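Local structure of phenolic acid decarboxylase (Sedimentibacter hydroxybenzoicus, 7AE5) at residues K60-Q72 with N302-E316. The protein is an oxygen-sensitive UbiD-family enzyme that catalyses the reversible, non-oxidative decarboxylation of 4-hydroxybenzoate and 3,4-dihydroxybenzoate, using prenylated FMN and manganese. Numbering follows the deposited sequence.
Sequences KYSVVTNVHGSWQ and NPIFENLYLGIPWTE
Val63 pairs with Phe305 where strands 62-65 and 304-306 run parallel, which makes 304-306 one of the two edge strands of a four-stranded mixed sheet within this UbiD-family chain. Phe305 N donates to Ser62 O, Val64 N to Phe305 O (3.1 Å) and Asn307 N to Val64 O, the last nearly straight at the carbonyl (C=O...N 176°). The buried middle is tight: Val64 CG1 meets Ile304 CG2 at 3.7 Å, and Val64 also packs on Leu8 and Leu12 of helix 8-17, while on the other face Val63 CG2 lies beside Phe305 CD2 near Pro130. The start of the pairing is its solvent side, with Asn302 exposed and Tyr61 partly so. There Pro303 CD sits over one face of the Tyr61 ring, 3.6 Å from its centroid, and Lys60 CD lies over the opposite face, toward the rim. A serine in place of Tyr61 would probably leave Pro303 and the CA of Asn302 without their aromatic cover and open a gap at this end. Beyond the strands, Glu316, with CG anti to its N (chi1 -172°) and an extended chain, reaches the turn at 66-69, and Lys145 forms salt bridges with both Glu306 and Glu316. His68 N donates to Glu316 OE2 at 2.9 Å, from above the carboxylate plane.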
ATOM      1  N   LYS C  60      24.962  34.786  45.538  1.00 75.61           N
ATOM      2  CA  LYS C  60      25.300  36.191  45.650  1.00 77.16           C
ATOM      3  C   LYS C  60      24.936  36.985  44.396  1.00 76.37           C
ATOM      4  O   LYS C  60      24.852  38.217  44.461  1.00 77.77           O
ATOM      5  CB  LYS C  60      26.803  36.285  45.985  1.00 78.16           C
ATOM      6  CG  LYS C  60      27.503  37.613  45.790  1.00 79.56           C
ATOM      7  CD  LYS C  60      28.878  37.418  45.125  1.00 79.24           C
ATOM      8  CE  LYS C  60      30.017  36.975  46.038  1.00 80.45           C
ATOM      9  NZ  LYS C  60      31.242  36.926  45.181  1.00 80.23           N
ATOM     10  N   TYR C  61      24.620  36.306  43.289  1.00 75.54           N
ATOM     11  CA  TYR C  61      24.444  36.924  41.976  1.00 74.70           C
ATOM     12  C   TYR C  61      23.097  36.567  41.352  1.00 73.30           C
ATOM     13  O   TYR C  61      22.215  36.037  42.035  1.00 73.33           O
ATOM     14  CB  TYR C  61      25.614  36.501  41.090  1.00 73.72           C
ATOM     15  CG  TYR C  61      26.893  37.238  41.415  1.00 75.41           C
ATOM     16  CD1 TYR C  61      26.865  38.429  42.147  1.00 77.48           C
ATOM     17  CD2 TYR C  61      28.131  36.667  41.127  1.00 75.15           C
ATOM     18  CE1 TYR C  61      28.027  39.096  42.470  1.00 79.16           C
ATOM     19  CE2 TYR C  61      29.305  37.308  41.465  1.00 76.87           C
ATOM     20  CZ  TYR C  61      29.247  38.529  42.132  1.00 78.84           C
ATOM     21  OH  TYR C  61      30.408  39.182  42.476  1.00 80.70           O
ATOM     22  N   SER C  62      22.922  36.850  40.063  1.00 64.42           N
ATOM     23  CA  SER C  62      21.615  36.780  39.421  1.00 63.43           C
ATOM     24  C   SER C  62      21.524  35.629  38.422  1.00 61.16           C
ATOM     25  O   SER C  62      22.528  35.063  37.984  1.00 60.37           O
ATOM     26  CB  SER C  62      21.294  38.096  38.704  1.00 64.23           C
ATOM     27  OG  SER C  62      21.832  39.206  39.401  1.00 66.39           O
ATOM     28  N   VAL C  63      20.282  35.302  38.061  1.00 52.56           N
ATOM     29  CA  VAL C  63      19.964  34.303  37.045  1.00 50.51           C
ATOM     30  C   VAL C  63      18.918  34.890  36.107  1.00 50.15           C
ATOM     31  O   VAL C  63      17.979  35.558  36.553  1.00 51.26           O
ATOM     32  CB  VAL C  63      19.449  32.988  37.673  1.00 49.90           C
ATOM     33  CG1 VAL C  63      18.748  32.119  36.631  1.00 48.16           C
ATOM     34  CG2 VAL C  63      20.587  32.221  38.301  1.00 49.97           C
ATOM     35  N   VAL C  64      19.086  34.654  34.806  1.00 50.36           N
ATOM     36  CA  VAL C  64      18.089  35.014  33.807  1.00 49.87           C
ATOM     37  C   VAL C  64      17.872  33.816  32.889  1.00 47.96           C
ATOM     38  O   VAL C  64      18.826  33.119  32.523  1.00 47.09           O
ATOM     39  CB  VAL C  64      18.497  36.277  33.012  1.00 50.64           C
ATOM     40  CG1 VAL C  64      19.677  35.999  32.091  1.00 49.79           C
ATOM     41  CG2 VAL C  64      17.310  36.826  32.228  1.00 50.64           C
ATOM     42  N   THR C  65      16.612  33.557  32.545  1.00 48.51           N
ATOM     43  CA  THR C  65      16.258  32.389  31.750  1.00 46.83           C
ATOM     44  C   THR C  65      15.167  32.761  30.755  1.00 46.45           C
ATOM     45  O   THR C  65      14.513  33.799  30.878  1.00 47.59           O
ATOM     46  CB  THR C  65      15.801  31.221  32.639  1.00 46.60           C
ATOM     47  OG1 THR C  65      15.768  30.013  31.869  1.00 45.04           O
ATOM     48  CG2 THR C  65      14.419  31.492  33.213  1.00 47.47           C
ATOM     49  N   ASN C  66      14.983  31.885  29.762  1.00 46.26           N
ATOM     50  CA  ASN C  66      14.015  32.091  28.679  1.00 45.70           C
ATOM     51  C   ASN C  66      14.306  33.383  27.918  1.00 46.42           C
ATOM     52  O   ASN C  66      13.393  34.094  27.490  1.00 46.94           O
ATOM     53  CB  ASN C  66      12.577  32.075  29.201  1.00 46.23           C
ATOM     54  CG  ASN C  66      11.580  31.620  28.150  1.00 45.18           C
ATOM     55  OD1 ASN C  66      11.808  30.633  27.451  1.00 43.71           O
ATOM     56  ND2 ASN C  66      10.471  32.342  28.029  1.00 46.04           N
ATOM     57  N   VAL C  67      15.594  33.687  27.745  1.00 43.19           N
ATOM     58  CA  VAL C  67      15.989  34.915  27.062  1.00 44.13           C
ATOM     59  C   VAL C  67      15.577  34.869  25.594  1.00 43.30           C
ATOM     60  O   VAL C  67      15.062  35.854  25.050  1.00 44.16           O
ATOM     61  CB  VAL C  67      17.502  35.147  27.226  1.00 44.62           C
ATOM     62  CG1 VAL C  67      17.968  36.298  26.349  1.00 45.61           C
ATOM     63  CG2 VAL C  67      17.846  35.405  28.686  1.00 45.72           C
ATOM     64  N   HIS C  68      15.790  33.733  24.935  1.00 47.24           N
ATOM     65  CA  HIS C  68      15.422  33.546  23.537  1.00 47.90           C
ATOM     66  C   HIS C  68      14.034  32.937  23.361  1.00 47.27           C
ATOM     67  O   HIS C  68      13.648  32.633  22.229  1.00 47.82           O
ATOM     68  CB  HIS C  68      16.445  32.648  22.831  1.00 48.67           C
ATOM     69  CG  HIS C  68      17.750  33.318  22.530  1.00 49.53           C
ATOM     70  ND1 HIS C  68      18.725  33.509  23.484  1.00 49.23           N
ATOM     71  CD2 HIS C  68      18.251  33.818  21.375  1.00 50.59           C
ATOM     72  CE1 HIS C  68      19.766  34.109  22.933  1.00 49.98           C
ATOM     73  NE2 HIS C  68      19.503  34.307  21.654  1.00 50.71           N
ATOM     74  N   GLY C  69      13.275  32.759  24.440  1.00 40.94           N
ATOM     75  CA  GLY C  69      12.126  31.872  24.402  1.00 40.23           C
ATOM     76  C   GLY C  69      10.800  32.413  23.903  1.00 40.14           C
ATOM     77  O   GLY C  69       9.760  32.135  24.508  1.00 39.45           O
ATOM     78  N   SER C  70      10.812  33.156  22.799  1.00 41.55           N
ATOM     79  CA  SER C  70       9.585  33.630  22.167  1.00 41.50           C
ATOM     80  C   SER C  70       9.960  34.341  20.879  1.00 42.81           C
ATOM     81  O   SER C  70      11.081  34.832  20.726  1.00 43.58           O
ATOM     82  CB  SER C  70       8.785  34.572  23.074  1.00 41.89           C
ATOM     83  OG  SER C  70       9.432  35.826  23.229  1.00 43.34           O
ATOM     84  N   TRP C  71       9.000  34.396  19.953  1.00 36.90           N
ATOM     85  CA  TRP C  71       9.226  35.112  18.707  1.00 37.37           C
ATOM     86  C   TRP C  71       9.313  36.615  18.916  1.00 39.51           C
ATOM     87  O   TRP C  71       9.878  37.313  18.068  1.00 40.21           O
ATOM     88  CB  TRP C  71       8.130  34.772  17.698  1.00 37.08           C
ATOM     89  CG  TRP C  71       8.254  33.373  17.193  1.00 37.05           C
ATOM     90  CD1 TRP C  71       7.351  32.360  17.337  1.00 35.88           C
ATOM     91  CD2 TRP C  71       9.376  32.816  16.498  1.00 38.16           C
ATOM     92  NE1 TRP C  71       7.831  31.215  16.748  1.00 36.19           N
ATOM     93  CE2 TRP C  71       9.074  31.468  16.230  1.00 37.67           C
ATOM     94  CE3 TRP C  71      10.604  33.332  16.067  1.00 39.35           C
ATOM     95  CZ2 TRP C  71       9.954  30.627  15.551  1.00 38.28           C
ATOM     96  CZ3 TRP C  71      11.475  32.496  15.394  1.00 39.85           C
ATOM     97  CH2 TRP C  71      11.146  31.159  15.141  1.00 39.15           C
ATOM     98  N   GLN C  72       8.773  37.128  20.022  1.00 49.78           N
ATOM     99  CA  GLN C  72       8.991  38.527  20.366  1.00 51.77           C
ATOM    100  C   GLN C  72      10.446  38.766  20.747  1.00 51.93           C
ATOM    101  O   GLN C  72      11.087  39.694  20.240  1.00 53.12           O
ATOM    102  CB  GLN C  72       8.057  38.946  21.505  1.00 53.17           C
ATOM    103  CG  GLN C  72       6.618  39.216  21.083  1.00 54.05           C
ATOM    104  CD  GLN C  72       5.887  37.960  20.644  1.00 52.24           C
ATOM    105  OE1 GLN C  72       6.203  36.856  21.087  1.00 50.63           O
ATOM    106  NE2 GLN C  72       4.899  38.125  19.771  1.00 52.65           N
ATOM    107  N   ASN C 302      29.252  41.824  39.273  1.00 79.43           N
ATOM    108  CA  ASN C 302      27.897  41.317  39.464  1.00 78.08           C
ATOM    109  C   ASN C 302      27.402  40.589  38.210  1.00 76.35           C
ATOM    110  O   ASN C 302      26.422  41.008  37.590  1.00 76.11           O
ATOM    111  CB  ASN C 302      26.942  42.438  39.853  1.00 79.23           C
ATOM    112  CG  ASN C 302      27.060  42.828  41.319  1.00 80.49           C
ATOM    113  OD1 ASN C 302      26.141  42.605  42.108  1.00 80.14           O
ATOM    114  ND2 ASN C 302      28.193  43.416  41.689  1.00 82.07           N
ATOM    115  N   PRO C 303      28.057  39.495  37.818  1.00 62.81           N
ATOM    116  CA  PRO C 303      27.666  38.808  36.584  1.00 61.28           C
ATOM    117  C   PRO C 303      26.291  38.177  36.697  1.00 59.79           C
ATOM    118  O   PRO C 303      25.786  37.887  37.785  1.00 59.59           O
ATOM    119  CB  PRO C 303      28.748  37.737  36.407  1.00 60.53           C
ATOM    120  CG  PRO C 303      29.285  37.516  37.766  1.00 61.02           C
ATOM    121  CD  PRO C 303      29.189  38.828  38.480  1.00 62.85           C
ATOM    122  N   ILE C 304      25.693  37.952  35.531  1.00 56.50           N
ATOM    123  CA  ILE C 304      24.347  37.413  35.410  1.00 55.12           C
ATOM    124  C   ILE C 304      24.445  36.044  34.753  1.00 53.34           C
ATOM    125  O   ILE C 304      24.924  35.926  33.618  1.00 53.09           O
ATOM    126  CB  ILE C 304      23.436  38.350  34.604  1.00 55.49           C
ATOM    127  CG1 ILE C 304      23.208  39.652  35.375  1.00 57.25           C
ATOM    128  CG2 ILE C 304      22.121  37.666  34.301  1.00 53.93           C
ATOM    129  CD1 ILE C 304      22.716  40.799  34.519  1.00 58.11           C
ATOM    130  N   PHE C 305      23.993  35.015  35.464  1.00 53.63           N
ATOM    131  CA  PHE C 305      24.040  33.641  34.969  1.00 51.97           C
ATOM    132  C   PHE C 305      22.906  33.451  33.970  1.00 50.89           C
ATOM    133  O   PHE C 305      21.766  33.169  34.349  1.00 50.21           O
ATOM    134  CB  PHE C 305      23.936  32.653  36.127  1.00 51.26           C
ATOM    135  CG  PHE C 305      24.008  31.205  35.712  1.00 49.66           C
ATOM    136  CD1 PHE C 305      24.661  30.830  34.547  1.00 49.49           C
ATOM    137  CD2 PHE C 305      23.430  30.217  36.495  1.00 48.69           C
ATOM    138  CE1 PHE C 305      24.730  29.500  34.169  1.00 49.79           C
ATOM    139  CE2 PHE C 305      23.497  28.884  36.122  1.00 48.27           C
ATOM    140  CZ  PHE C 305      24.148  28.526  34.958  1.00 49.18           C
ATOM    141  N   GLU C 306      23.220  33.604  32.686  1.00 58.86           N
ATOM    142  CA  GLU C 306      22.242  33.387  31.626  1.00 57.88           C
ATOM    143  C   GLU C 306      22.175  31.895  31.328  1.00 57.48           C
ATOM    144  O   GLU C 306      23.081  31.336  30.702  1.00 58.38           O
ATOM    145  CB  GLU C 306      22.612  34.182  30.377  1.00 58.55           C
ATOM    146  CG  GLU C 306      21.575  34.084  29.262  1.00 57.65           C
ATOM    147  CD  GLU C 306      22.155  34.341  27.883  1.00 58.24           C
ATOM    148  OE1 GLU C 306      23.376  34.576  27.781  1.00 58.97           O
ATOM    149  OE2 GLU C 306      21.385  34.313  26.899  1.00 58.14           O
ATOM    150  N   ASN C 307      21.107  31.248  31.785  1.00 48.20           N
ATOM    151  CA  ASN C 307      20.934  29.815  31.617  1.00 48.43           C
ATOM    152  C   ASN C 307      19.613  29.539  30.915  1.00 48.04           C
ATOM    153  O   ASN C 307      18.737  30.402  30.828  1.00 47.39           O
ATOM    154  CB  ASN C 307      20.984  29.083  32.962  1.00 47.93           C
ATOM    155  CG  ASN C 307      21.673  27.738  32.865  1.00 48.45           C
ATOM    156  OD1 ASN C 307      22.561  27.539  32.034  1.00 49.35           O
ATOM    157  ND2 ASN C 307      21.276  26.806  33.723  1.00 47.83           N
ATOM    158  N   LEU C 308      19.480  28.311  30.419  1.00 49.36           N
ATOM    159  CA  LEU C 308      18.359  27.920  29.578  1.00 49.13           C
ATOM    160  C   LEU C 308      17.652  26.713  30.173  1.00 48.55           C
ATOM    161  O   LEU C 308      18.299  25.770  30.639  1.00 48.79           O
ATOM    162  CB  LEU C 308      18.840  27.607  28.147  1.00 50.19           C
ATOM    163  CG  LEU C 308      17.983  26.812  27.153  1.00 50.23           C
ATOM    164  CD1 LEU C 308      18.353  27.217  25.740  1.00 51.11           C
ATOM    165  CD2 LEU C 308      18.164  25.301  27.303  1.00 50.47           C
ATOM    166  N   TYR C 309      16.324  26.744  30.154  1.00 43.21           N
ATOM    167  CA  TYR C 309      15.525  25.565  30.450  1.00 42.65           C
ATOM    168  C   TYR C 309      15.096  24.894  29.152  1.00 42.95           C
ATOM    169  O   TYR C 309      14.692  25.564  28.197  1.00 42.96           O
ATOM    170  CB  TYR C 309      14.280  25.903  31.276  1.00 41.50           C
ATOM    171  CG  TYR C 309      13.373  24.702  31.450  1.00 40.93           C
ATOM    172  CD1 TYR C 309      13.676  23.708  32.373  1.00 40.76           C
ATOM    173  CD2 TYR C 309      12.234  24.543  30.668  1.00 40.48           C
ATOM    174  CE1 TYR C 309      12.863  22.603  32.527  1.00 40.21           C
ATOM    175  CE2 TYR C 309      11.416  23.439  30.813  1.00 39.94           C
ATOM    176  CZ  TYR C 309      11.736  22.472  31.745  1.00 39.85           C
ATOM    177  OH  TYR C 309      10.928  21.367  31.899  1.00 39.34           O
ATOM    178  N   LEU C 310      15.177  23.567  29.127  1.00 42.16           N
ATOM    179  CA  LEU C 310      14.641  22.778  28.031  1.00 42.23           C
ATOM    180  C   LEU C 310      13.847  21.610  28.595  1.00 41.30           C
ATOM    181  O   LEU C 310      14.167  21.071  29.659  1.00 41.04           O
ATOM    182  CB  LEU C 310      15.747  22.270  27.084  1.00 43.56           C
ATOM    183  CG  LEU C 310      16.512  20.986  27.415  1.00 43.73           C
ATOM    184  CD1 LEU C 310      17.321  20.542  26.207  1.00 44.52           C
ATOM    185  CD2 LEU C 310      17.419  21.188  28.617  1.00 43.64           C
ATOM    186  N   GLY C 311      12.793  21.241  27.877  1.00 41.04           N
ATOM    187  CA  GLY C 311      11.922  20.159  28.283  1.00 40.11           C
ATOM    188  C   GLY C 311      11.097  19.668  27.115  1.00 39.55           C
ATOM    189  O   GLY C 311      11.615  19.532  26.002  1.00 40.03           O
ATOM    190  N   ILE C 312       9.817  19.404  27.347  1.00 46.60           N
ATOM    191  CA  ILE C 312       8.921  19.021  26.262  1.00 45.87           C
ATOM    192  C   ILE C 312       8.698  20.248  25.384  1.00 45.82           C
ATOM    193  O   ILE C 312       8.268  21.298  25.884  1.00 45.70           O
ATOM    194  CB  ILE C 312       7.600  18.450  26.796  1.00 45.08           C
ATOM    195  CG1 ILE C 312       7.829  17.044  27.361  1.00 45.05           C
ATOM    196  CG2 ILE C 312       6.547  18.427  25.697  1.00 44.31           C
ATOM    197  CD1 ILE C 312       6.826  16.629  28.413  1.00 44.83           C
ATOM    198  N   PRO C 313       8.993  20.167  24.086  1.00 39.69           N
ATOM    199  CA  PRO C 313       8.886  21.348  23.224  1.00 39.73           C
ATOM    200  C   PRO C 313       7.459  21.876  23.165  1.00 38.63           C
ATOM    201  O   PRO C 313       6.493  21.127  23.319  1.00 37.88           O
ATOM    202  CB  PRO C 313       9.349  20.830  21.855  1.00 39.90           C
ATOM    203  CG  PRO C 313      10.163  19.616  22.166  1.00 40.37           C
ATOM    204  CD  PRO C 313       9.506  18.996  23.357  1.00 39.73           C
ATOM    205  N   TRP C 314       7.329  23.183  22.933  1.00 35.17           N
ATOM    206  CA  TRP C 314       8.462  24.079  22.700  1.00 36.15           C
ATOM    207  C   TRP C 314       8.985  24.701  23.991  1.00 36.70           C
ATOM    208  O   TRP C 314       8.215  25.029  24.897  1.00 36.10           O
ATOM    209  CB  TRP C 314       8.072  25.194  21.723  1.00 35.75           C
ATOM    210  CG  TRP C 314       8.309  24.865  20.278  1.00 35.84           C
ATOM    211  CD1 TRP C 314       8.067  23.673  19.656  1.00 35.44           C
ATOM    212  CD2 TRP C 314       8.836  25.741  19.274  1.00 36.36           C
ATOM    213  NE1 TRP C 314       8.412  23.754  18.327  1.00 35.66           N
ATOM    214  CE2 TRP C 314       8.888  25.013  18.069  1.00 36.32           C
ATOM    215  CE3 TRP C 314       9.276  27.069  19.280  1.00 36.83           C
ATOM    216  CZ2 TRP C 314       9.357  25.571  16.880  1.00 36.86           C
ATOM    217  CZ3 TRP C 314       9.741  27.620  18.099  1.00 37.33           C
ATOM    218  CH2 TRP C 314       9.775  26.873  16.916  1.00 37.40           C
ATOM    219  N   THR C 315      10.303  24.850  24.068  1.00 38.04           N
ATOM    220  CA  THR C 315      10.939  25.622  25.130  1.00 38.50           C
ATOM    221  C   THR C 315      11.883  26.605  24.443  1.00 39.42           C
ATOM    222  O   THR C 315      11.814  26.832  23.229  1.00 39.54           O
ATOM    223  CB  THR C 315      11.654  24.727  26.155  1.00 39.04           C
ATOM    224  OG1 THR C 315      12.717  24.007  25.524  1.00 40.21           O
ATOM    225  CG2 THR C 315      10.685  23.737  26.789  1.00 38.13           C
ATOM    226  N   GLU C 316      12.789  27.207  25.219  1.00 45.42           N
ATOM    227  CA  GLU C 316      13.714  28.182  24.649  1.00 45.87           C
ATOM    228  C   GLU C 316      14.617  27.543  23.598  1.00 44.20           C
ATOM    229  O   GLU C 316      14.944  28.175  22.586  1.00 43.61           O
ATOM    230  CB  GLU C 316      14.553  28.823  25.753  1.00 48.87           C
ATOM    231  CG  GLU C 316      15.400  29.973  25.269  1.00 50.09           C
ATOM    232  CD  GLU C 316      16.328  30.506  26.337  1.00 53.27           C
ATOM    233  OE1 GLU C 316      16.227  30.060  27.500  1.00 54.63           O
ATOM    234  OE2 GLU C 316      17.161  31.377  26.012  1.00 54.63           O
TER
HETATM  235  O   HOH W   1      14.912  29.038  29.278  1.00 53.26           O
HETATM  236  O   HOH W   2      12.195  27.994  28.285  1.00 41.12           O
HETATM  237  O   HOH W   3      17.949  32.004  28.500  1.00 52.35           O